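Local coordinates for protein porin (Pseudomonas aeruginosa, PDB 3T24) that probably forms a beta-barrel channel in the bacterial outer membrane that lets small carboxylate-bearing molecules pass, at residues Asp203-Ser208 against Leu225-Pro230; Leu237-Arg242 against Ala261-Ser266; Gly275-Ser280 against Pro293-Phe298. All coordinates share one frame; numbering follows the deposited sequence.

Interaction 1. Residues Asp203-Ser208 against Leu225-Pro230; sequences DNLSTS and LVHTLP. With C8E ((hydroxyethyloxy)tri(ethyloxy)octane), chain L; C8E ((hydroxyethyloxy)tri(ethyloxy)octane), chain M.
Asn204-Ser206 pair with Val226-Thr228 across antiparallel backbones: Ser206 and Val226 exchange two bonds as a hydrogen-bonded pair, and Thr228 N adds a third to Asn204 O at 2.9 Å. Thr207 with Leu225 and Leu205 with His227 are the non-hydrogen-bonded pairs, and their side chains share one face. There Leu225 does most of the apolar work. With its CG trans to the backbone N (chi1 170°), Leu225 leans over the neighbouring strand and its CD2 touches two partners, 3.5 Å from Thr207 CG2 and 3.7 Å from Leu205 CD1. The two strands form a hairpin of the OprD-family barrel, and the detergent bound on this face is consistent with its being the outer, membrane-directed surface. One C8E molecule lies along it: its C13 sits 3.4 Å from Leu205 CD2, while its C19 meets CE1 of His227 at 3.2 Å, at the ring edge. Leu205 CB approaches another part of that edge, 3.7 Å from His227 ND1. A second detergent molecule reaches Thr207, whose OG1 is engaged by the indole N-H of Trp201. On the other face Ser206 OG stands 4.1 Å from Val226 CB.

Interaction 2. Residues Leu237-Arg242 against Ala261-Ser266; sequences LKSDIR and AMFTYS
Strands 237-242 and 261-266 meet as antiparallel neighbours in a transmembrane beta hairpin, part of the wall of the OprD-family barrel. Their directions differ by 169°. Lys238 with Thr264 and Asp240 with Met262 are hydrogen-bonded pairs, each closed by two N-H to C=O bonds. The four bonds are not equivalent: Asp240 N approaches Met262 O almost end-on, whereas Lys238 N reaches Thr264 O from well above the carbonyl plane.

The face carrying Leu237, Ser239, Ile241, Ala261, Phe263 and Tyr265 is largely apolar and probably turned to the membrane. Phe263 is central to it. Its CG lies opposite the carbonyl carbon (chi1 -61°), which swings the ring across toward the other strand. Ser239 OG comes up at the ring edge, 3.3 Å from Phe263 CD1, and Ile241 CD1 crosses the far end at 3.8 Å from Phe263 CZ. Beside them Ile241 CG1 packs 3.8 Å from Ala261 CB, while Leu237 CD1 lies 4.3 Å from Tyr265 CB.

The opposite face carries charge and looks into the barrel, where Met262 and Arg242 touch Val296 of an inward-folded loop. Arg242 also makes a cation-pi contact with Tyr294 of that loop. Lys238, Asp240 and Arg242 form a salt-bridge network along one strand; Lys238 NZ joins only by a long approach, 4.0 Å from Asp240 OD2. The two-nitrogen grip probably keeps the guanidinium from turning: Arg242 holds the Asp240 carboxylate side-on, NE 3.0 Å from Asp240 OD1 and NH2 3.2 Å from Asp240 OD2, both oxygens being met from above the carboxylate plane.

Interaction 3. Residues Gly275-Ser280 against Pro293-Phe298; sequences GYQKMS and PYLVNF
Gln277 carries its CG trans to the backbone N (chi1 171°) and continues extended, which takes its amide off the strand to the turn at Leu295-Phe298. There Gln277 OE1 accepts the backbone N-H of Asn297 at 3.0 Å, with 152° at the hydrogen and the donor tilted out of the amide carbonyl plane. The same oxygen rests 3.4 Å from Leu295 CB. Asn297 runs back the other way: the two side chains slide past each other in opposite senses, their amide planes 23° apart, and Asn297 ND2 ends 3.2 Å from Gln277 CB. Each amide is secured further by outside partners. Gln277 NE2 donates to the carbonyls of Asp303 and Phe304, while Asn297 OD1 accepts from Gln313 NE2 and its ND2 pairs with Ser311 OG, so these buried polar groups are well satisfied and their rotation is fixed. Two looser contacts flank them: the methyl Val296 CG2 lies 3.5 Å from the carbonyl Tyr276 O, and the apolar pair Met279 CE and Leu295 CD2 is 4.4 Å apart. Phe298 N closes the type I beta turn onto Leu295 O. The contact ties a loop to the inner wall of the barrel, consistent with the inward-folded loops that narrow the pore in OprD-family channels.

The three contacts follow in series along the chain; five of their six segments lie on successive strands of the barrel wall, from 205-214 to 270-280, and the sixth, 293-298, lies in a loop. Centres of interactions 1 and 2 are about 10 Å apart, those of 2 and 3 about 13 Å, and those of 1 and 3 about 19 Å; interactions 1 and 3 do not touch. Strands 218-230 and 235-248 join the first two, for instance through Leu229 N and Leu237 O at 2.8 Å. Strands 255-267 and 270-280 join the last two, where Tyr276 N lies 2.9 Å from Ala261 O. The series thus passes from a probable exterior face that binds detergent to a loop inside the barrel, consistent with a channel narrowed from within.

Interaction 1. Residues Asp203-Ser208 against Leu225-Pro230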
loop_
_atom_site.group_PDB
_atom_site.type_symbol
_atom_site.label_atom_id
_atom_site.label_comp_id
_atom_site.label_asym_id
_atom_site.label_seq_id
_atom_site.Cartn_x
_atom_site.Cartn_y
_atom_site.Cartn_z
ATOM N N ASP A 203 -14.851 -15.092 14.699
ATOM C CA ASP A 203 -14.940 -13.675 14.380
ATOM C C ASP A 203 -13.733 -12.907 14.913
ATOM O O ASP A 203 -13.660 -11.689 14.772
ATOM C CB ASP A 203 -16.269 -13.057 14.855
ATOM C CG ASP A 203 -16.898 -13.816 16.011
ATOM O OD1 ASP A 203 -17.359 -14.958 15.799
ATOM O OD2 ASP A 203 -16.958 -13.261 17.129
ATOM N N ASN A 204 -12.778 -13.628 15.500
ATOM C CA ASN A 204 -11.562 -13.006 16.027
ATOM C C ASN A 204 -10.249 -13.521 15.431
ATOM O O ASN A 204 -9.203 -12.920 15.633
ATOM C CB ASN A 204 -11.512 -13.146 17.547
ATOM C CG ASN A 204 -12.308 -12.073 18.251
ATOM O OD1 ASN A 204 -12.174 -10.885 17.947
ATOM N ND2 ASN A 204 -13.157 -12.486 19.186
ATOM N N LEU A 205 -10.308 -14.634 14.709
ATOM C CA LEU A 205 -9.113 -15.277 14.177
ATOM C C LEU A 205 -9.235 -15.657 12.709
ATOM O O LEU A 205 -10.045 -16.501 12.336
ATOM C CB LEU A 205 -8.789 -16.543 14.972
ATOM C CG LEU A 205 -7.666 -17.396 14.377
ATOM C CD1 LEU A 205 -6.331 -16.682 14.545
ATOM C CD2 LEU A 205 -7.631 -18.773 15.026
ATOM N N SER A 206 -8.404 -15.060 11.867
ATOM C CA SER A 206 -8.366 -15.518 10.492
ATOM C C SER A 206 -6.956 -15.844 10.075
ATOM O O SER A 206 -5.994 -15.300 10.611
ATOM C CB SER A 206 -8.995 -14.493 9.550
ATOM O OG SER A 206 -8.416 -13.221 9.751
ATOM N N THR A 207 -6.838 -16.757 9.122
ATOM C CA THR A 207 -5.554 -17.022 8.501
ATOM C C THR A 207 -5.711 -16.876 6.998
ATOM O O THR A 207 -6.824 -16.970 6.461
ATOM C CB THR A 207 -5.022 -18.423 8.844
ATOM O OG1 THR A 207 -5.795 -19.427 8.165
ATOM C CG2 THR A 207 -5.091 -18.650 10.336
ATOM N N SER A 208 -4.591 -16.639 6.327
ATOM C CA SER A 208 -4.592 -16.471 4.890
ATOM C C SER A 208 -3.379 -17.122 4.243
ATOM O O SER A 208 -2.311 -17.226 4.840
ATOM C CB SER A 208 -4.642 -14.989 4.541
ATOM O OG SER A 208 -3.509 -14.322 5.059
ATOM N N LEU A 225 -1.791 -14.611 9.602
ATOM C CA LEU A 225 -2.580 -15.010 10.755
ATOM C C LEU A 225 -2.891 -13.705 11.452
ATOM O O LEU A 225 -1.988 -12.981 11.843
ATOM C CB LEU A 225 -1.756 -15.931 11.663
ATOM C CG LEU A 225 -2.144 -16.399 13.081
ATOM C CD1 LEU A 225 -2.730 -15.275 13.962
ATOM C CD2 LEU A 225 -3.070 -17.624 13.058
ATOM N N VAL A 226 -4.170 -13.386 11.581
ATOM C CA VAL A 226 -4.569 -12.172 12.277
ATOM C C VAL A 226 -5.487 -12.517 13.447
ATOM O O VAL A 226 -6.518 -13.155 13.276
ATOM C CB VAL A 226 -5.269 -11.179 11.318
ATOM C CG1 VAL A 226 -5.839 -9.995 12.077
ATOM C CG2 VAL A 226 -4.297 -10.715 10.252
ATOM N N HIS A 227 -5.104 -12.102 14.644
ATOM C CA HIS A 227 -5.898 -12.418 15.822
ATOM C C HIS A 227 -6.205 -11.150 16.607
ATOM O O HIS A 227 -5.299 -10.407 16.985
ATOM C CB HIS A 227 -5.156 -13.426 16.702
ATOM C CG HIS A 227 -5.960 -13.932 17.860
ATOM N ND1 HIS A 227 -7.104 -14.685 17.700
ATOM C CD2 HIS A 227 -5.782 -13.796 19.194
ATOM C CE1 HIS A 227 -7.597 -14.990 18.886
ATOM N NE2 HIS A 227 -6.814 -14.462 19.811
ATOM N N THR A 228 -7.488 -10.889 16.827
ATOM C CA THR A 228 -7.884 -9.769 17.666
ATOM C C THR A 228 -8.432 -10.324 18.969
ATOM O O THR A 228 -9.279 -11.214 18.965
ATOM C CB THR A 228 -8.917 -8.858 16.983
ATOM O OG1 THR A 228 -8.323 -8.229 15.838
ATOM C CG2 THR A 228 -9.380 -7.779 17.945
ATOM N N LEU A 229 -7.919 -9.810 20.081
ATOM C CA LEU A 229 -8.233 -10.345 21.394
ATOM C C LEU A 229 -8.762 -9.246 22.300
ATOM O O LEU A 229 -7.995 -8.424 22.797
ATOM C CB LEU A 229 -6.987 -10.986 22.019
ATOM C CG LEU A 229 -7.159 -11.630 23.400
ATOM C CD1 LEU A 229 -8.422 -12.473 23.446
ATOM C CD2 LEU A 229 -5.945 -12.469 23.761
ATOM N N PRO A 230 -10.085 -9.229 22.519
ATOM C CA PRO A 230 -10.686 -8.217 23.388
ATOM C C PRO A 230 -10.470 -8.585 24.843
ATOM O O PRO A 230 -11.000 -9.598 25.289
ATOM C CB PRO A 230 -12.169 -8.306 23.038
ATOM C CG PRO A 230 -12.364 -9.738 22.662
ATOM C CD PRO A 230 -11.084 -10.183 22.002
HETATM C C6 C8E L . -4.568 -23.465 10.298
HETATM C C7 C8E L . -4.630 -23.550 11.820
HETATM C C8 C8E L . -5.972 -23.020 12.303
HETATM O O9 C8E L . -6.554 -23.920 13.220
HETATM C C10 C8E L . -6.584 -23.352 14.509
HETATM C C11 C8E L . -8.001 -22.836 14.735
HETATM O O12 C8E L . -8.229 -22.607 16.113
HETATM C C13 C8E L . -9.130 -21.543 16.345
HETATM C C14 C8E L . -9.156 -21.241 17.838
HETATM O O15 C8E L . -8.168 -20.300 18.199
HETATM C C16 C8E L . -8.748 -19.363 19.077
HETATM C C17 C8E L . -9.956 -18.752 18.371
HETATM O O18 C8E L . -10.729 -18.041 19.315
HETATM C C19 C8E L . -10.046 -16.872 19.698
HETATM C C20 C8E L . -10.947 -15.638 19.645
HETATM O O21 C8E L . -10.711 -14.830 20.788
HETATM C C1 C8E M . -1.077 -20.085 9.177
HETATM C C2 C8E M . -1.445 -20.125 7.694
HETATM C C3 C8E M . -2.611 -21.079 7.448
HETATM C C4 C8E M . -2.897 -21.201 5.951
HETATM C C5 C8E M . -3.394 -22.595 5.554
HETATM C C6 C8E M . -4.267 -22.555 4.299
HETATM C C7 C8E M . -5.761 -22.408 4.598
HETATM C C8 C8E M . -6.120 -21.133 5.357
HETATM O O9 C8E M . -6.534 -20.204 4.383
HETATM C C10 C8E M . -7.637 -20.708 3.669
HETATM C C11 C8E M . -7.456 -20.577 2.158
HETATM O O12 C8E M . -6.477 -21.508 1.733
#

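Interaction 2. Residues Leu237-Arg242 against Ala261-Ser266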
loop_
_atom_site.group_PDB
_atom_site.type_symbol
_atom_site.label_atom_id
_atom_site.label_comp_id
_atom_site.label_asym_id
_atom_site.label_seq_id
_atom_site.Cartn_x
_atom_site.Cartn_y
_atom_site.Cartn_z
ATOM N N LEU A 237 -6.196 -6.505 21.932
ATOM C CA LEU A 237 -4.860 -6.817 21.447
ATOM C C LEU A 237 -4.956 -7.496 20.087
ATOM O O LEU A 237 -5.424 -8.631 19.984
ATOM C CB LEU A 237 -4.124 -7.726 22.431
ATOM C CG LEU A 237 -2.796 -8.312 21.935
ATOM C CD1 LEU A 237 -1.775 -7.214 21.713
ATOM C CD2 LEU A 237 -2.265 -9.347 22.917
ATOM N N LYS A 238 -4.514 -6.797 19.047
ATOM C CA LYS A 238 -4.499 -7.357 17.702
ATOM C C LYS A 238 -3.133 -7.947 17.402
ATOM O O LYS A 238 -2.119 -7.268 17.536
ATOM C CB LYS A 238 -4.845 -6.282 16.668
ATOM C CG LYS A 238 -4.609 -6.693 15.221
ATOM C CD LYS A 238 -5.807 -6.336 14.347
ATOM C CE LYS A 238 -5.505 -5.201 13.378
ATOM N NZ LYS A 238 -4.712 -5.654 12.208
ATOM N N SER A 239 -3.114 -9.215 17.002
ATOM C CA SER A 239 -1.878 -9.879 16.604
ATOM C C SER A 239 -1.874 -10.118 15.104
ATOM O O SER A 239 -2.732 -10.827 14.580
ATOM C CB SER A 239 -1.713 -11.209 17.342
ATOM O OG SER A 239 -1.409 -11.002 18.711
ATOM N N ASP A 240 -0.908 -9.513 14.422
ATOM C CA ASP A 240 -0.792 -9.588 12.972
ATOM C C ASP A 240 0.518 -10.286 12.633
ATOM O O ASP A 240 1.580 -9.654 12.640
ATOM C CB ASP A 240 -0.779 -8.170 12.399
ATOM C CG ASP A 240 -0.995 -8.130 10.886
ATOM O OD1 ASP A 240 -0.670 -9.107 10.179
ATOM O OD2 ASP A 240 -1.501 -7.101 10.404
ATOM N N ILE A 241 0.458 -11.587 12.355
ATOM C CA ILE A 241 1.683 -12.348 12.086
ATOM C C ILE A 241 1.744 -12.755 10.614
ATOM O O ILE A 241 0.749 -13.198 10.044
ATOM C CB ILE A 241 1.872 -13.575 13.040
ATOM C CG1 ILE A 241 2.180 -13.123 14.471
ATOM C CG2 ILE A 241 3.054 -14.432 12.600
ATOM C CD1 ILE A 241 1.090 -12.363 15.135
ATOM N N ARG A 242 2.922 -12.591 10.019
ATOM C CA ARG A 242 3.110 -12.709 8.579
ATOM C C ARG A 242 4.406 -13.418 8.238
ATOM O O ARG A 242 5.412 -13.270 8.936
ATOM C CB ARG A 242 3.184 -11.318 7.960
ATOM C CG ARG A 242 2.020 -10.410 8.307
ATOM C CD ARG A 242 2.187 -9.089 7.594
ATOM N NE ARG A 242 1.154 -8.130 7.953
ATOM C CZ ARG A 242 1.117 -6.886 7.494
ATOM N NH1 ARG A 242 2.055 -6.448 6.654
ATOM N NH2 ARG A 242 0.137 -6.083 7.869
ATOM N N ALA A 261 5.764 -9.184 12.006
ATOM C CA ALA A 261 4.614 -9.262 12.874
ATOM C C ALA A 261 4.430 -7.949 13.634
ATOM O O ALA A 261 5.396 -7.278 13.995
ATOM C CB ALA A 261 4.774 -10.415 13.839
ATOM N N MET A 262 3.178 -7.592 13.873
ATOM C CA MET A 262 2.857 -6.390 14.619
ATOM C C MET A 262 1.843 -6.731 15.684
ATOM O O MET A 262 0.910 -7.511 15.455
ATOM C CB MET A 262 2.282 -5.301 13.711
ATOM C CG MET A 262 2.057 -3.974 14.434
ATOM S SD MET A 262 3.209 -2.672 13.947
ATOM C CE MET A 262 2.695 -2.403 12.245
ATOM N N PHE A 263 2.030 -6.133 16.850
ATOM C CA PHE A 263 1.118 -6.335 17.955
ATOM C C PHE A 263 0.633 -4.968 18.369
ATOM O O PHE A 263 1.439 -4.084 18.647
ATOM C CB PHE A 263 1.843 -7.046 19.090
ATOM C CG PHE A 263 2.350 -8.403 18.705
ATOM C CD1 PHE A 263 1.570 -9.529 18.906
ATOM C CD2 PHE A 263 3.584 -8.548 18.104
ATOM C CE1 PHE A 263 2.021 -10.775 18.533
ATOM C CE2 PHE A 263 4.042 -9.789 17.730
ATOM C CZ PHE A 263 3.257 -10.907 17.944
ATOM N N THR A 264 -0.681 -4.781 18.378
ATOM C CA THR A 264 -1.252 -3.473 18.677
ATOM C C THR A 264 -2.292 -3.581 19.782
ATOM O O THR A 264 -3.397 -4.091 19.581
ATOM C CB THR A 264 -1.891 -2.813 17.427
ATOM O OG1 THR A 264 -0.892 -2.620 16.410
ATOM C CG2 THR A 264 -2.501 -1.466 17.784
ATOM N N TYR A 265 -1.916 -3.098 20.959
ATOM C CA TYR A 265 -2.806 -3.081 22.102
ATOM C C TYR A 265 -3.585 -1.776 22.100
ATOM O O TYR A 265 -2.996 -0.700 22.176
ATOM C CB TYR A 265 -1.991 -3.215 23.387
ATOM C CG TYR A 265 -2.800 -3.017 24.642
ATOM C CD1 TYR A 265 -3.735 -3.961 25.037
ATOM C CD2 TYR A 265 -2.627 -1.889 25.433
ATOM C CE1 TYR A 265 -4.482 -3.792 26.185
ATOM C CE2 TYR A 265 -3.372 -1.709 26.585
ATOM C CZ TYR A 265 -4.299 -2.666 26.957
ATOM O OH TYR A 265 -5.048 -2.504 28.103
ATOM N N SER A 266 -4.908 -1.867 22.008
ATOM C CA SER A 266 -5.725 -0.668 21.912
ATOM C C SER A 266 -6.487 -0.437 23.205
ATOM O O SER A 266 -7.142 -1.348 23.714
ATOM C CB SER A 266 -6.722 -0.783 20.752
ATOM O OG SER A 266 -6.137 -1.374 19.601
#

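Interaction 3. Residues Gly275-Ser280 against Pro293-Phe298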
loop_
_atom_site.group_PDB
_atom_site.type_symbol
_atom_site.label_atom_id
_atom_site.label_comp_id
_atom_site.label_asym_id
_atom_site.label_seq_id
_atom_site.Cartn_x
_atom_site.Cartn_y
_atom_site.Cartn_z
ATOM N N GLY A 275 6.315 -3.611 16.389
ATOM C CA GLY A 275 6.489 -4.427 15.200
ATOM C C GLY A 275 7.895 -4.968 15.062
ATOM O O GLY A 275 8.859 -4.318 15.465
ATOM N N TYR A 276 8.001 -6.160 14.485
ATOM C CA TYR A 276 9.272 -6.827 14.266
ATOM C C TYR A 276 9.316 -7.320 12.840
ATOM O O TYR A 276 8.328 -7.826 12.320
ATOM C CB TYR A 276 9.427 -8.024 15.208
ATOM C CG TYR A 276 10.622 -8.908 14.904
ATOM C CD1 TYR A 276 11.897 -8.553 15.331
ATOM C CD2 TYR A 276 10.476 -10.104 14.204
ATOM C CE1 TYR A 276 13.000 -9.366 15.074
ATOM C CE2 TYR A 276 11.574 -10.927 13.940
ATOM C CZ TYR A 276 12.832 -10.547 14.380
ATOM O OH TYR A 276 13.935 -11.335 14.135
ATOM N N GLN A 277 10.471 -7.195 12.208
ATOM C CA GLN A 277 10.582 -7.564 10.811
ATOM C C GLN A 277 11.990 -8.089 10.558
ATOM O O GLN A 277 12.971 -7.504 11.028
ATOM C CB GLN A 277 10.265 -6.352 9.934
ATOM C CG GLN A 277 10.547 -6.535 8.444
ATOM C CD GLN A 277 9.925 -5.413 7.619
ATOM O OE1 GLN A 277 8.743 -5.111 7.786
ATOM N NE2 GLN A 277 10.718 -4.786 6.729
ATOM N N LYS A 278 12.087 -9.203 9.838
ATOM C CA LYS A 278 13.379 -9.826 9.582
ATOM C C LYS A 278 13.456 -10.407 8.176
ATOM O O LYS A 278 12.648 -11.252 7.791
ATOM C CB LYS A 278 13.692 -10.886 10.655
ATOM C CG LYS A 278 14.864 -11.845 10.365
ATOM C CD LYS A 278 16.169 -11.108 10.049
ATOM C CE LYS A 278 17.427 -11.917 10.466
ATOM N NZ LYS A 278 18.545 -11.935 9.456
ATOM N N MET A 279 14.428 -9.911 7.418
ATOM C CA MET A 279 14.760 -10.425 6.110
ATOM C C MET A 279 15.863 -11.477 6.252
ATOM O O MET A 279 16.811 -11.291 7.010
ATOM C CB MET A 279 15.320 -9.286 5.239
ATOM C CG MET A 279 14.412 -8.086 5.084
ATOM S SD MET A 279 13.013 -8.449 4.005
ATOM C CE MET A 279 11.703 -8.554 5.214
ATOM N N SER A 280 15.754 -12.564 5.498
ATOM C CA SER A 280 16.872 -13.467 5.344
ATOM C C SER A 280 16.856 -14.060 3.951
ATOM O O SER A 280 15.865 -13.918 3.230
ATOM C CB SER A 280 16.874 -14.563 6.415
ATOM O OG SER A 280 15.600 -15.132 6.592
ATOM N N PRO A 293 5.115 -2.602 -0.343
ATOM C CA PRO A 293 5.305 -3.975 0.106
ATOM C C PRO A 293 4.418 -4.165 1.304
ATOM O O PRO A 293 4.341 -3.294 2.152
ATOM C CB PRO A 293 6.768 -3.990 0.549
ATOM C CG PRO A 293 6.965 -2.609 1.121
ATOM C CD PRO A 293 6.020 -1.671 0.352
ATOM N N TYR A 294 3.766 -5.308 1.382
ATOM C CA TYR A 294 2.975 -5.608 2.536
ATOM C C TYR A 294 3.882 -6.058 3.679
ATOM O O TYR A 294 4.048 -7.247 3.908
ATOM C CB TYR A 294 1.977 -6.694 2.152
ATOM C CG TYR A 294 0.913 -6.937 3.181
ATOM C CD1 TYR A 294 0.093 -5.894 3.630
ATOM C CD2 TYR A 294 0.699 -8.218 3.692
ATOM C CE1 TYR A 294 -0.902 -6.127 4.585
ATOM C CE2 TYR A 294 -0.297 -8.458 4.634
ATOM C CZ TYR A 294 -1.089 -7.417 5.078
ATOM O OH TYR A 294 -2.062 -7.676 6.023
ATOM N N LEU A 295 4.459 -5.095 4.395
ATOM C CA LEU A 295 5.404 -5.365 5.487
ATOM C C LEU A 295 5.108 -4.449 6.676
ATOM O O LEU A 295 4.906 -3.254 6.507
ATOM C CB LEU A 295 6.856 -5.121 5.013
ATOM C CG LEU A 295 7.386 -6.012 3.876
ATOM C CD1 LEU A 295 8.709 -5.490 3.294
ATOM C CD2 LEU A 295 7.520 -7.481 4.328
ATOM N N VAL A 296 5.115 -4.990 7.885
ATOM C CA VAL A 296 4.741 -4.190 9.049
ATOM C C VAL A 296 5.654 -2.993 9.314
ATOM O O VAL A 296 5.228 -2.023 9.918
ATOM C CB VAL A 296 4.641 -5.036 10.355
ATOM C CG1 VAL A 296 3.530 -6.054 10.245
ATOM C CG2 VAL A 296 6.005 -5.699 10.708
ATOM N N ASN A 297 6.912 -3.059 8.893
ATOM C CA ASN A 297 7.817 -1.929 9.130
ATOM C C ASN A 297 8.079 -1.066 7.914
ATOM O O ASN A 297 8.971 -0.222 7.913
ATOM C CB ASN A 297 9.126 -2.389 9.745
ATOM C CG ASN A 297 8.941 -2.912 11.138
ATOM O OD1 ASN A 297 7.901 -2.661 11.775
ATOM N ND2 ASN A 297 9.947 -3.648 11.637
ATOM N N PHE A 298 7.278 -1.281 6.882
ATOM C CA PHE A 298 7.248 -0.386 5.758
ATOM C C PHE A 298 6.543 0.870 6.232
ATOM O O PHE A 298 5.386 0.812 6.635
ATOM C CB PHE A 298 6.472 -1.035 4.611
ATOM C CG PHE A 298 6.021 -0.065 3.560
ATOM C CD1 PHE A 298 6.943 0.555 2.737
ATOM C CD2 PHE A 298 4.669 0.230 3.401
ATOM C CE1 PHE A 298 6.533 1.455 1.754
ATOM C CE2 PHE A 298 4.246 1.114 2.418
ATOM C CZ PHE A 298 5.198 1.738 1.587
#